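Local coordinates for serine hydrolase CCSP0084 (Cycloclasticus sp. P1, PDB 4I3F), which probably acts as a serine hydrolase of the alpha/beta hydrolase fold that cleaves carbon-carbon bonds of meta-cleavage products and probably also hydrolyses esters, at residues A153-T158 with K224-F229; L161-E166 with L176-T181; E166-P171 with L212-M217; F183-S188 with A248-F253. One frame throughout, in Å; residues are numbered along the deposited sequence.

Contact 1. Residues A153-T158 with K224-F229; sequences APFAPT and KGIDAF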
loop_
_atom_site.group_PDB
_atom_site.type_symbol
_atom_site.label_atom_id
_atom_site.label_comp_id
_atom_site.label_asym_id
_atom_site.label_seq_id
_atom_site.Cartn_x
_atom_site.Cartn_y
_atom_site.Cartn_z
ATOM N N ALA A 153 2.100 12.495 4.673
ATOM C CA ALA A 153 2.742 13.800 4.829
ATOM C C ALA A 153 2.039 14.800 3.913
ATOM O O ALA A 153 1.466 14.415 2.898
ATOM C CB ALA A 153 4.214 13.706 4.486
ATOM N N PRO A 154 2.076 16.092 4.269
ATOM C CA PRO A 154 1.438 17.092 3.405
ATOM C C PRO A 154 2.266 17.385 2.160
ATOM O O PRO A 154 3.488 17.528 2.260
ATOM C CB PRO A 154 1.349 18.328 4.311
ATOM C CG PRO A 154 2.471 18.156 5.297
ATOM C CD PRO A 154 2.549 16.669 5.538
ATOM N N PHE A 155 1.612 17.421 0.999
ATOM C CA PHE A 155 2.251 17.820 -0.256
ATOM C C PHE A 155 1.220 18.263 -1.290
ATOM O O PHE A 155 0.047 17.866 -1.234
ATOM C CB PHE A 155 3.161 16.715 -0.832
ATOM C CG PHE A 155 2.440 15.444 -1.213
ATOM C CD1 PHE A 155 1.999 15.241 -2.514
ATOM C CD2 PHE A 155 2.240 14.438 -0.274
ATOM C CE1 PHE A 155 1.350 14.067 -2.880
ATOM C CE2 PHE A 155 1.600 13.253 -0.629
ATOM C CZ PHE A 155 1.153 13.072 -1.939
ATOM N N ALA A 156 1.650 19.103 -2.227
ATOM C CA ALA A 156 0.771 19.499 -3.319
ATOM C C ALA A 156 0.649 18.346 -4.304
ATOM O O ALA A 156 1.585 17.554 -4.454
ATOM C CB ALA A 156 1.291 20.762 -4.014
ATOM N N PRO A 157 -0.510 18.233 -4.970
ATOM C CA PRO A 157 -0.691 17.119 -5.909
ATOM C C PRO A 157 0.412 17.063 -6.958
ATOM O O PRO A 157 0.817 18.103 -7.484
ATOM C CB PRO A 157 -2.029 17.438 -6.573
ATOM C CG PRO A 157 -2.786 18.218 -5.530
ATOM C CD PRO A 157 -1.746 19.021 -4.791
ATOM N N THR A 158 0.899 15.856 -7.228
ATOM C CA THR A 158 1.885 15.621 -8.269
ATOM C C THR A 158 1.151 15.263 -9.553
ATOM O O THR A 158 -0.038 14.929 -9.523
ATOM C CB THR A 158 2.777 14.439 -7.895
ATOM O OG1 THR A 158 1.943 13.321 -7.570
ATOM C CG2 THR A 158 3.643 14.780 -6.676
ATOM N N LYS A 224 -7.799 17.012 -1.596
ATOM C CA LYS A 224 -8.547 16.567 -0.424
ATOM C C LYS A 224 -8.164 15.145 -0.005
ATOM O O LYS A 224 -8.174 14.818 1.189
ATOM C CB LYS A 224 -10.053 16.679 -0.651
ATOM C CG LYS A 224 -10.572 18.099 -0.552
ATOM C CD LYS A 224 -11.989 18.118 -0.005
ATOM C CE LYS A 224 -12.368 19.494 0.535
ATOM N NZ LYS A 224 -12.895 20.396 -0.527
ATOM N N GLY A 225 -7.817 14.310 -0.982
ATOM C CA GLY A 225 -7.366 12.954 -0.702
ATOM C C GLY A 225 -6.029 12.938 0.025
ATOM O O GLY A 225 -5.855 12.227 1.021
ATOM N N ILE A 226 -5.074 13.719 -0.475
ATOM C CA ILE A 226 -3.774 13.845 0.185
ATOM C C ILE A 226 -3.916 14.370 1.623
ATOM O O ILE A 226 -3.352 13.797 2.573
ATOM C CB ILE A 226 -2.860 14.800 -0.608
ATOM C CG1 ILE A 226 -2.520 14.204 -1.976
ATOM C CG2 ILE A 226 -1.572 15.115 0.169
ATOM C CD1 ILE A 226 -1.950 15.218 -2.957
ATOM N N ASP A 227 -4.656 15.462 1.774
ATOM C CA ASP A 227 -4.811 16.102 3.073
ATOM C C ASP A 227 -5.478 15.165 4.092
ATOM O O ASP A 227 -5.133 15.168 5.267
ATOM C CB ASP A 227 -5.593 17.414 2.933
ATOM C CG ASP A 227 -4.964 18.374 1.921
ATOM O OD1 ASP A 227 -3.838 18.105 1.456
ATOM O OD2 ASP A 227 -5.593 19.406 1.592
ATOM N N ALA A 228 -6.418 14.354 3.619
ATOM C CA ALA A 228 -7.122 13.383 4.463
ATOM C C ALA A 228 -6.210 12.365 5.149
ATOM O O ALA A 228 -6.545 11.867 6.228
ATOM C CB ALA A 228 -8.200 12.670 3.662
ATOM N N PHE A 229 -5.072 12.050 4.534
ATOM C CA PHE A 229 -4.133 11.074 5.095
ATOM C C PHE A 229 -3.164 11.665 6.124
ATOM O O PHE A 229 -2.502 10.929 6.850
ATOM C CB PHE A 229 -3.312 10.427 3.980
ATOM C CG PHE A 229 -4.013 9.300 3.279
ATOM C CD1 PHE A 229 -4.573 9.492 2.027
ATOM C CD2 PHE A 229 -4.088 8.036 3.865
ATOM C CE1 PHE A 229 -5.201 8.457 1.370
ATOM C CE2 PHE A 229 -4.729 6.992 3.213
ATOM C CZ PHE A 229 -5.277 7.207 1.962
HETATM O O HOH W 1 -0.620 12.614 2.496
HETATM O O HOH W 2 -1.365 18.333 2.295
HETATM O O HOH W 3 -2.529 18.565 -1.236
#

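Contact 2. Residues L161-E166 with L176-T181; sequences LTKGWE and LEYLIT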
loop_
_atom_site.group_PDB
_atom_site.type_symbol
_atom_site.label_atom_id
_atom_site.label_comp_id
_atom_site.label_asym_id
_atom_site.label_seq_id
_atom_site.Cartn_x
_atom_site.Cartn_y
_atom_site.Cartn_z
ATOM N N LEU A 161 0.145 11.469 -9.146
ATOM C CA LEU A 161 -0.951 11.108 -8.264
ATOM C C LEU A 161 -2.265 11.642 -8.807
ATOM O O LEU A 161 -3.311 11.016 -8.635
ATOM C CB LEU A 161 -0.698 11.570 -6.826
ATOM C CG LEU A 161 -1.570 10.866 -5.776
ATOM C CD1 LEU A 161 -1.330 9.358 -5.751
ATOM C CD2 LEU A 161 -1.360 11.464 -4.395
ATOM N N THR A 162 -2.210 12.785 -9.480
ATOM C CA THR A 162 -3.406 13.355 -10.081
ATOM C C THR A 162 -3.924 12.448 -11.192
ATOM O O THR A 162 -5.125 12.151 -11.253
ATOM C CB THR A 162 -3.149 14.755 -10.628
ATOM O OG1 THR A 162 -2.786 15.620 -9.542
ATOM C CG2 THR A 162 -4.401 15.300 -11.307
ATOM N N LYS A 163 -3.025 12.004 -12.068
ATOM C CA LYS A 163 -3.441 11.162 -13.190
ATOM C C LYS A 163 -3.908 9.792 -12.702
ATOM O O LYS A 163 -4.770 9.159 -13.333
ATOM C CB LYS A 163 -2.324 11.039 -14.234
ATOM C CG LYS A 163 -2.233 12.268 -15.148
ATOM C CD LYS A 163 -0.930 12.325 -15.954
ATOM C CE LYS A 163 -0.929 13.548 -16.870
ATOM N NZ LYS A 163 0.320 13.665 -17.685
ATOM N N GLY A 164 -3.347 9.339 -11.587
ATOM C CA GLY A 164 -3.753 8.078 -10.983
ATOM C C GLY A 164 -5.116 8.136 -10.308
ATOM O O GLY A 164 -6.037 7.394 -10.666
ATOM N N TRP A 165 -5.253 9.025 -9.328
ATOM C CA TRP A 165 -6.487 9.104 -8.545
ATOM C C TRP A 165 -7.663 9.653 -9.350
ATOM O O TRP A 165 -8.826 9.410 -9.006
ATOM C CB TRP A 165 -6.265 9.930 -7.273
ATOM C CG TRP A 165 -5.518 9.200 -6.189
ATOM C CD1 TRP A 165 -5.030 7.923 -6.233
ATOM C CD2 TRP A 165 -5.195 9.705 -4.879
ATOM N NE1 TRP A 165 -4.418 7.606 -5.029
ATOM C CE2 TRP A 165 -4.511 8.685 -4.186
ATOM C CE3 TRP A 165 -5.421 10.925 -4.229
ATOM C CZ2 TRP A 165 -4.045 8.849 -2.877
ATOM C CZ3 TRP A 165 -4.955 11.083 -2.921
ATOM C CH2 TRP A 165 -4.278 10.053 -2.266
ATOM N N GLU A 166 -7.371 10.376 -10.430
ATOM C CA GLU A 166 -8.428 10.936 -11.265
ATOM C C GLU A 166 -8.452 10.280 -12.646
ATOM O O GLU A 166 -8.972 10.850 -13.590
ATOM C CB GLU A 166 -8.268 12.462 -11.374
ATOM C CG GLU A 166 -8.153 13.156 -10.008
ATOM C CD GLU A 166 -8.090 14.673 -10.103
ATOM O OE1 GLU A 166 -8.417 15.224 -11.175
ATOM O OE2 GLU A 166 -7.709 15.314 -9.098
ATOM N N LEU A 176 -3.845 4.153 -18.927
ATOM C CA LEU A 176 -3.413 3.139 -17.965
ATOM C C LEU A 176 -1.962 2.726 -18.235
ATOM O O LEU A 176 -1.187 2.546 -17.297
ATOM C CB LEU A 176 -4.332 1.913 -18.016
ATOM C CG LEU A 176 -4.055 0.818 -16.978
ATOM C CD1 LEU A 176 -4.235 1.346 -15.575
ATOM C CD2 LEU A 176 -4.965 -0.392 -17.214
ATOM N N GLU A 177 -1.606 2.573 -19.512
ATOM C CA GLU A 177 -0.230 2.253 -19.904
ATOM C C GLU A 177 0.735 3.323 -19.399
ATOM O O GLU A 177 1.798 3.007 -18.854
ATOM C CB GLU A 177 -0.104 2.095 -21.428
ATOM C CG GLU A 177 1.318 1.726 -21.888
ATOM C CD GLU A 177 1.451 1.558 -23.396
ATOM O OE1 GLU A 177 0.458 1.196 -24.054
ATOM O OE2 GLU A 177 2.562 1.782 -23.921
ATOM N N TYR A 178 0.355 4.588 -19.572
ATOM C CA TYR A 178 1.166 5.708 -19.084
ATOM C C TYR A 178 1.414 5.618 -17.580
ATOM O O TYR A 178 2.547 5.794 -17.120
ATOM C CB TYR A 178 0.492 7.042 -19.419
ATOM C CG TYR A 178 1.207 8.240 -18.836
ATOM C CD1 TYR A 178 2.294 8.805 -19.488
ATOM C CD2 TYR A 178 0.796 8.807 -17.630
ATOM C CE1 TYR A 178 2.958 9.899 -18.966
ATOM C CE2 TYR A 178 1.467 9.908 -17.092
ATOM C CZ TYR A 178 2.536 10.447 -17.773
ATOM O OH TYR A 178 3.208 11.535 -17.265
ATOM N N LEU A 179 0.359 5.344 -16.817
ATOM C CA LEU A 179 0.486 5.218 -15.369
ATOM C C LEU A 179 1.412 4.081 -14.985
ATOM O O LEU A 179 2.338 4.265 -14.192
ATOM C CB LEU A 179 -0.881 5.000 -14.719
ATOM C CG LEU A 179 -1.798 6.206 -14.581
ATOM C CD1 LEU A 179 -3.155 5.764 -14.056
ATOM C CD2 LEU A 179 -1.169 7.250 -13.656
ATOM N N ILE A 180 1.151 2.903 -15.540
ATOM C CA ILE A 180 1.954 1.728 -15.238
ATOM C C ILE A 180 3.428 2.002 -15.531
ATOM O O ILE A 180 4.298 1.667 -14.731
ATOM C CB ILE A 180 1.461 0.518 -16.040
ATOM C CG1 ILE A 180 0.080 0.091 -15.560
ATOM C CG2 ILE A 180 2.417 -0.632 -15.898
ATOM C CD1 ILE A 180 -0.632 -0.862 -16.514
ATOM N N THR A 181 3.683 2.644 -16.665
ATOM C CA THR A 181 5.030 3.014 -17.085
ATOM C C THR A 181 5.686 3.977 -16.088
ATOM O O THR A 181 6.878 3.848 -15.774
ATOM C CB THR A 181 5.001 3.651 -18.488
ATOM O OG1 THR A 181 4.486 2.700 -19.432
ATOM C CG2 THR A 181 6.392 4.065 -18.928
#

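Contact 3. Residues E166-P171 with L212-M217; sequences EFYKDP and LQFEAM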
loop_
_atom_site.group_PDB
_atom_site.type_symbol
_atom_site.label_atom_id
_atom_site.label_comp_id
_atom_site.label_asym_id
_atom_site.label_seq_id
_atom_site.Cartn_x
_atom_site.Cartn_y
_atom_site.Cartn_z
ATOM N N GLU A 166 -7.371 10.376 -10.430
ATOM C CA GLU A 166 -8.428 10.936 -11.265
ATOM C C GLU A 166 -8.452 10.280 -12.646
ATOM O O GLU A 166 -8.972 10.850 -13.590
ATOM C CB GLU A 166 -8.268 12.462 -11.374
ATOM C CG GLU A 166 -8.153 13.156 -10.008
ATOM C CD GLU A 166 -8.090 14.673 -10.103
ATOM O OE1 GLU A 166 -8.417 15.224 -11.175
ATOM O OE2 GLU A 166 -7.709 15.314 -9.098
ATOM N N PHE A 167 -7.880 9.080 -12.742
ATOM C CA PHE A 167 -7.883 8.283 -13.970
ATOM C C PHE A 167 -9.255 8.171 -14.634
ATOM O O PHE A 167 -9.381 8.323 -15.847
ATOM C CB PHE A 167 -7.338 6.872 -13.666
ATOM C CG PHE A 167 -7.510 5.885 -14.799
ATOM C CD1 PHE A 167 -6.600 5.843 -15.853
ATOM C CD2 PHE A 167 -8.567 4.981 -14.796
ATOM C CE1 PHE A 167 -6.756 4.935 -16.893
ATOM C CE2 PHE A 167 -8.730 4.072 -15.828
ATOM C CZ PHE A 167 -7.826 4.042 -16.877
ATOM N N TYR A 168 -10.293 7.903 -13.850
ATOM C CA TYR A 168 -11.598 7.629 -14.451
ATOM C C TYR A 168 -12.328 8.850 -15.023
ATOM O O TYR A 168 -13.422 8.714 -15.571
ATOM C CB TYR A 168 -12.497 6.867 -13.484
ATOM C CG TYR A 168 -12.050 5.445 -13.214
ATOM C CD1 TYR A 168 -12.225 4.442 -14.162
ATOM C CD2 TYR A 168 -11.473 5.102 -12.001
ATOM C CE1 TYR A 168 -11.822 3.140 -13.909
ATOM C CE2 TYR A 168 -11.072 3.808 -11.741
ATOM C CZ TYR A 168 -11.256 2.829 -12.693
ATOM O OH TYR A 168 -10.858 1.537 -12.422
ATOM N N LYS A 169 -11.728 10.032 -14.912
ATOM C CA LYS A 169 -12.232 11.195 -15.637
ATOM C C LYS A 169 -12.037 11.001 -17.140
ATOM O O LYS A 169 -12.819 11.504 -17.953
ATOM C CB LYS A 169 -11.510 12.467 -15.192
ATOM C CG LYS A 169 -11.888 12.960 -13.805
ATOM C CD LYS A 169 -11.171 14.266 -13.484
ATOM C CE LYS A 169 -11.585 14.814 -12.124
ATOM N NZ LYS A 169 -11.358 13.817 -11.040
ATOM N N ASP A 170 -10.978 10.280 -17.497
ATOM C CA ASP A 170 -10.631 10.021 -18.894
ATOM C C ASP A 170 -9.947 8.666 -19.027
ATOM O O ASP A 170 -8.757 8.610 -19.334
ATOM C CB ASP A 170 -9.655 11.087 -19.393
ATOM C CG ASP A 170 -10.351 12.319 -19.914
ATOM O OD1 ASP A 170 -10.667 12.347 -21.123
ATOM O OD2 ASP A 170 -10.592 13.254 -19.122
ATOM N N PRO A 171 -10.690 7.570 -18.802
ATOM C CA PRO A 171 -10.062 6.242 -18.808
ATOM C C PRO A 171 -9.789 5.701 -20.215
ATOM O O PRO A 171 -10.599 5.897 -21.130
ATOM C CB PRO A 171 -11.109 5.372 -18.104
ATOM C CG PRO A 171 -12.425 6.010 -18.483
ATOM C CD PRO A 171 -12.145 7.497 -18.546
ATOM N N LEU A 212 -16.408 2.020 -9.799
ATOM C CA LEU A 212 -17.316 2.836 -8.995
ATOM C C LEU A 212 -16.751 3.149 -7.614
ATOM O O LEU A 212 -16.869 4.271 -7.131
ATOM C CB LEU A 212 -18.673 2.151 -8.860
ATOM C CG LEU A 212 -19.491 2.154 -10.151
ATOM C CD1 LEU A 212 -20.695 1.235 -10.039
ATOM C CD2 LEU A 212 -19.939 3.565 -10.476
ATOM N N GLN A 213 -16.142 2.161 -6.971
ATOM C CA GLN A 213 -15.632 2.397 -5.632
ATOM C C GLN A 213 -14.328 3.210 -5.633
ATOM O O GLN A 213 -14.095 3.997 -4.721
ATOM C CB GLN A 213 -15.545 1.080 -4.855
ATOM C CG GLN A 213 -16.881 0.332 -4.905
ATOM C CD GLN A 213 -17.093 -0.625 -3.748
ATOM O OE1 GLN A 213 -16.212 -0.815 -2.912
ATOM N NE2 GLN A 213 -18.274 -1.239 -3.702
ATOM N N PHE A 214 -13.498 3.062 -6.668
ATOM C CA PHE A 214 -12.279 3.869 -6.773
ATOM C C PHE A 214 -12.657 5.338 -6.942
ATOM O O PHE A 214 -12.036 6.223 -6.348
ATOM C CB PHE A 214 -11.427 3.404 -7.966
ATOM C CG PHE A 214 -10.067 4.063 -8.049
ATOM C CD1 PHE A 214 -8.969 3.489 -7.428
ATOM C CD2 PHE A 214 -9.890 5.242 -8.759
ATOM C CE1 PHE A 214 -7.715 4.089 -7.506
ATOM C CE2 PHE A 214 -8.646 5.850 -8.835
ATOM C CZ PHE A 214 -7.560 5.277 -8.213
ATOM N N GLU A 215 -13.670 5.597 -7.760
ATOM C CA GLU A 215 -14.153 6.960 -7.960
ATOM C C GLU A 215 -14.652 7.567 -6.651
ATOM O O GLU A 215 -14.502 8.764 -6.409
ATOM C CB GLU A 215 -15.270 6.990 -9.010
ATOM C CG GLU A 215 -14.807 6.636 -10.420
ATOM C CD GLU A 215 -15.953 6.623 -11.426
ATOM O OE1 GLU A 215 -15.743 7.074 -12.567
ATOM O OE2 GLU A 215 -17.058 6.153 -11.081
ATOM N N ALA A 216 -15.245 6.730 -5.806
ATOM C CA ALA A 216 -15.813 7.200 -4.551
ATOM C C ALA A 216 -14.742 7.520 -3.505
ATOM O O ALA A 216 -14.944 8.395 -2.656
ATOM C CB ALA A 216 -16.813 6.189 -4.011
ATOM N N MET A 217 -13.614 6.811 -3.568
ATOM C CA MET A 217 -12.520 7.004 -2.616
ATOM C C MET A 217 -11.897 8.378 -2.692
ATOM O O MET A 217 -11.460 8.923 -1.675
ATOM C CB MET A 217 -11.393 6.031 -2.904
ATOM C CG MET A 217 -11.728 4.617 -2.663
ATOM S SD MET A 217 -10.440 3.589 -3.367
ATOM C CE MET A 217 -11.293 2.017 -3.209
#

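Contact 4. Residues F183-S188 with A248-F253; sequences FLFDPS and AREDFF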
loop_
_atom_site.group_PDB
_atom_site.type_symbol
_atom_site.label_atom_id
_atom_site.label_comp_id
_atom_site.label_asym_id
_atom_site.label_seq_id
_atom_site.Cartn_x
_atom_site.Cartn_y
_atom_site.Cartn_z
ATOM N N PHE A 183 5.137 4.333 -12.907
ATOM C CA PHE A 183 5.400 3.726 -11.610
ATOM C C PHE A 183 6.818 3.171 -11.513
ATOM O O PHE A 183 7.285 2.829 -10.425
ATOM C CB PHE A 183 4.396 2.603 -11.323
ATOM C CG PHE A 183 3.086 3.087 -10.774
ATOM C CD1 PHE A 183 3.020 3.653 -9.507
ATOM C CD2 PHE A 183 1.918 2.964 -11.511
ATOM C CE1 PHE A 183 1.811 4.098 -8.989
ATOM C CE2 PHE A 183 0.704 3.410 -11.002
ATOM C CZ PHE A 183 0.650 3.967 -9.738
ATOM N N LEU A 184 7.496 3.067 -12.649
ATOM C CA LEU A 184 8.858 2.557 -12.661
ATOM C C LEU A 184 9.798 3.597 -13.259
ATOM O O LEU A 184 9.407 4.358 -14.148
ATOM C CB LEU A 184 8.927 1.260 -13.468
ATOM C CG LEU A 184 8.183 0.089 -12.827
ATOM C CD1 LEU A 184 7.842 -0.961 -13.852
ATOM C CD2 LEU A 184 9.034 -0.513 -11.736
ATOM N N PHE A 185 11.032 3.635 -12.763
ATOM C CA PHE A 185 12.054 4.488 -13.359
ATOM C C PHE A 185 12.554 3.888 -14.676
ATOM O O PHE A 185 12.820 4.619 -15.637
ATOM C CB PHE A 185 13.226 4.694 -12.391
ATOM C CG PHE A 185 14.337 5.524 -12.971
ATOM C CD1 PHE A 185 14.301 6.909 -12.890
ATOM C CD2 PHE A 185 15.411 4.917 -13.610
ATOM C CE1 PHE A 185 15.332 7.676 -13.442
ATOM C CE2 PHE A 185 16.433 5.672 -14.164
ATOM C CZ PHE A 185 16.391 7.055 -14.072
ATOM N N ASP A 186 12.689 2.560 -14.711
ATOM C CA ASP A 186 13.045 1.836 -15.934
ATOM C C ASP A 186 11.924 0.862 -16.265
ATOM O O ASP A 186 11.891 -0.251 -15.749
ATOM C CB ASP A 186 14.380 1.089 -15.773
ATOM C CG ASP A 186 14.722 0.207 -16.978
ATOM O OD1 ASP A 186 14.047 0.308 -18.016
ATOM O OD2 ASP A 186 15.686 -0.587 -16.890
ATOM N N PRO A 187 10.997 1.282 -17.139
ATOM C CA PRO A 187 9.809 0.485 -17.464
ATOM C C PRO A 187 10.138 -0.891 -18.056
ATOM O O PRO A 187 9.313 -1.792 -17.946
ATOM C CB PRO A 187 9.087 1.341 -18.511
ATOM C CG PRO A 187 9.602 2.719 -18.320
ATOM C CD PRO A 187 11.022 2.565 -17.862
ATOM N N SER A 188 11.308 -1.051 -18.665
ATOM C CA SER A 188 11.688 -2.328 -19.277
ATOM C C SER A 188 11.774 -3.482 -18.266
ATOM O O SER A 188 11.748 -4.654 -18.642
ATOM C CB SER A 188 13.023 -2.191 -20.009
ATOM O OG SER A 188 14.099 -2.221 -19.091
ATOM N N ALA A 248 11.479 5.882 -3.184
ATOM C CA ALA A 248 12.243 6.008 -4.418
ATOM C C ALA A 248 12.641 7.454 -4.622
ATOM O O ALA A 248 11.793 8.344 -4.537
ATOM C CB ALA A 248 11.415 5.547 -5.578
ATOM N N ARG A 249 13.914 7.691 -4.926
ATOM C CA ARG A 249 14.385 9.059 -5.114
ATOM C C ARG A 249 13.590 9.750 -6.215
ATOM O O ARG A 249 13.193 10.913 -6.069
ATOM C CB ARG A 249 15.883 9.085 -5.428
ATOM C CG ARG A 249 16.469 10.490 -5.511
ATOM C CD ARG A 249 17.973 10.461 -5.787
ATOM N NE ARG A 249 18.271 9.859 -7.089
ATOM C CZ ARG A 249 19.490 9.522 -7.498
ATOM N NH1 ARG A 249 20.537 9.742 -6.720
ATOM N NH2 ARG A 249 19.670 8.970 -8.696
ATOM N N GLU A 250 13.336 9.025 -7.303
ATOM C CA GLU A 250 12.626 9.587 -8.457
ATOM C C GLU A 250 11.117 9.327 -8.468
ATOM O O GLU A 250 10.495 9.384 -9.529
ATOM C CB GLU A 250 13.239 9.047 -9.761
ATOM C CG GLU A 250 14.681 9.489 -10.034
ATOM C CD GLU A 250 15.734 8.638 -9.340
ATOM O OE1 GLU A 250 15.383 7.702 -8.605
ATOM O OE2 GLU A 250 16.934 8.906 -9.558
ATOM N N ASP A 251 10.525 9.056 -7.307
ATOM C CA ASP A 251 9.087 8.766 -7.227
ATOM C C ASP A 251 8.270 9.851 -7.927
ATOM O O ASP A 251 8.378 11.036 -7.587
ATOM C CB ASP A 251 8.675 8.649 -5.751
ATOM C CG ASP A 251 7.330 7.978 -5.553
ATOM O OD1 ASP A 251 6.385 8.194 -6.344
ATOM O OD2 ASP A 251 7.200 7.248 -4.556
ATOM N N PHE A 252 7.476 9.438 -8.922
ATOM C CA PHE A 252 6.686 10.346 -9.753
ATOM C C PHE A 252 5.308 10.635 -9.146
ATOM O O PHE A 252 4.577 11.488 -9.654
ATOM C CB PHE A 252 6.535 9.715 -11.154
ATOM C CG PHE A 252 5.856 10.594 -12.189
ATOM C CD1 PHE A 252 6.512 11.685 -12.747
ATOM C CD2 PHE A 252 4.583 10.277 -12.650
ATOM C CE1 PHE A 252 5.893 12.468 -13.725
ATOM C CE2 PHE A 252 3.955 11.054 -13.627
ATOM C CZ PHE A 252 4.615 12.150 -14.164
ATOM N N PHE A 253 4.962 9.930 -8.072
ATOM C CA PHE A 253 3.625 10.011 -7.477
ATOM C C PHE A 253 3.653 10.666 -6.092
ATOM O O PHE A 253 2.887 11.597 -5.816
ATOM C CB PHE A 253 2.997 8.600 -7.401
ATOM C CG PHE A 253 2.689 8.004 -8.754
ATOM C CD1 PHE A 253 1.396 8.006 -9.244
ATOM C CD2 PHE A 253 3.705 7.471 -9.545
ATOM C CE1 PHE A 253 1.103 7.472 -10.501
ATOM C CE2 PHE A 253 3.430 6.941 -10.805
ATOM C CZ PHE A 253 2.129 6.938 -11.284
#

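Contact 1. Residues A153-T158 with K224-F229
Ile226, on helix 222-229, meets an irregular run of chain, 153-158, that lies alongside the helix without a direct hydrogen bond, the nearest CA atoms being those of Ala153 and Phe229 at 7.4 Å. Ile226 is the centre of the apolar part, packed against the Phe155 ring and Pro157. CG of Phe155 stands between the backbone N and the carbonyl carbon (chi1 63°), and this directs the ring across Ile226 at about a right angle. Ile226 CG2 sits over one face, 3.9 Å from the Phe155 ring centroid and 16° off the ring normal, a CH-pi contact. The CD1 end of Ile226 reaches Phe155 CE1 at 3.5 Å and Pro157 CG at 4.0 Å. A serine in place of Phe155 would probably leave Ile226 CG2 without its aromatic partner and open a gap beside Leu161. One water links two backbone carbonyls, donating to Ala153 O (2.8 Å) and to Ile226 O (3.0 Å); another donates to both Phe155 O and the side-chain oxygen Asp227 OD1. Asp227 is also paired with Lys223 through OD2. The contact packs the loop after strand 142-148 against helix 222-229, within the helical insertion that probably forms the cap of this alpha/beta hydrolase fold.

Contact 2. Residues L161-E166 with L176-T181
Lys163 and Gly164 pack against Tyr178 and Leu179 in a helix-loop-helix unit of the probable cap, formed by the consecutive helices 159-165 and 173-182. The segment axes come within 10.3 Å at 132° between their N-to-C directions, so the helices run roughly antiparallel but strongly splayed. No hydrogen bond spans them, and contact rests on a few side chains. Leu179 fills the middle: its CD2 lies 3.7 Å from Gly164 N, while its CD1 is 3.8 Å from Lys163 O, so the two branches of one leucine rest on the backbone of the facing helix. CG of Leu179 is anti to its carbonyl carbon (chi1 -76°), which carries the branches across to Gly164. Farther along, Leu179 also touches Pro55, and Phe253 lies beside it. At the outer rim the extended chain of Lys163 crosses Tyr178 at about a right angle. Lys163 NZ is salt-bridged to Glu159 on its own helix; it also passes near the Tyr178 hydroxyl, without a hydrogen bond. Tyr178 also touches Phe252, linking the pair to the loop after strand 243-248. The closest touch on the Tyr178 ring is oblique, with Lys163 CD 3.6 Å from Tyr178 CE2.

Contact 3. Residues E166-P171 with L212-M217
Phe214 and Glu215, successive residues of helix 208-217, both meet Tyr168, which belongs to a short 3-10 turn between helices 159-165 and 173-182. Just before them, Gln213 turns elsewhere, its OE1 accepting from His89 N. Phe214 comes next. With CG anti to the backbone N (chi1 -173°), its ring is carried to the edge of the Tyr168 ring, where Phe214 CD2 is 3.5 Å from Tyr168 CE2. The centroids of the Phe214 and Tyr168 rings are 5.6 Å apart and their planes 67° apart, an oblique pair. Phe214 also meets Phe218 edge-to-face. Glu215 follows, its chain extended beyond CG and crossing Tyr168 at about a right angle. OE1 of Glu215 packs against a carbon here, 3.4 Å from Tyr168 CB; its polar partner is Arg211. On the other segment, Phe167 CD2 sits 3.7 Å above the plane of the Tyr168 ring, over its centre, and the hydroxyl bonds to Val205 O. Replacing Tyr168 by alanine removes the phenol, which would probably leave Val205 O without its hydroxyl partner and open a gap between Phe167 and Phe214. The contact is therefore chiefly apolar, and its polar groups are served from outside the two segments: the phenol by a backbone carbonyl, the carboxylate by an arginine one turn back on its helix.

Contact 4. Residues F183-S188 with A248-F253
Phe183 and Phe253 lay their rings one over the other where a loop of the probable cap meets the loop after strand 243-248, a place where many alpha/beta hydrolases carry the acid of the catalytic triad. The planes are only 1° apart and the centroids 4.0 Å, an offset stack, although the side chains approach at about a right angle. Each ring has an atom of the other over its centre: Phe253 CZ stands 3.5 Å above the plane of Phe183. Trp280 also stacks on Phe183. A second, looser pair involves Phe185, whose ring meets the aliphatic part of Glu250 obliquely, CD1 of Phe185 3.9 Å from Glu250 CG. Glu250 bends at chi2 (84°), and Arg249 grips its OE2 side-on through NE and NH2. Asp251 bonds through OD2 to ND1 of His279, consistent with an acid-histidine pair. Its other oxygen closes an Asx turn at the residue that bears the stacked ring, with Phe253 N 2.8 Å from Asp251 OD1.

Contacts 1 to 3 lie within the helical insertion between strands 142-148 and 243-248 that probably forms the cap; contact 4 ties it to the loop after strand 243-248. Along the chain, contacts 2 and 3 are nested in the loop closed by contact 1 and cross each other; contact 4 crosses contacts 1 and 3 and opens after contact 2 has closed. Contacts 2 and 3 have centres about 11 Å apart and share Glu166; contacts 2 and 4 are about 12 Å apart and touch through Tyr178 and Phe252. Contacts 3 and 4, with centres about 22 Å apart, do not touch. Contact 4, with a probable bond from Thr158 OG1 to Phe253 O, thus joins the insertion to the presumed catalytic loop.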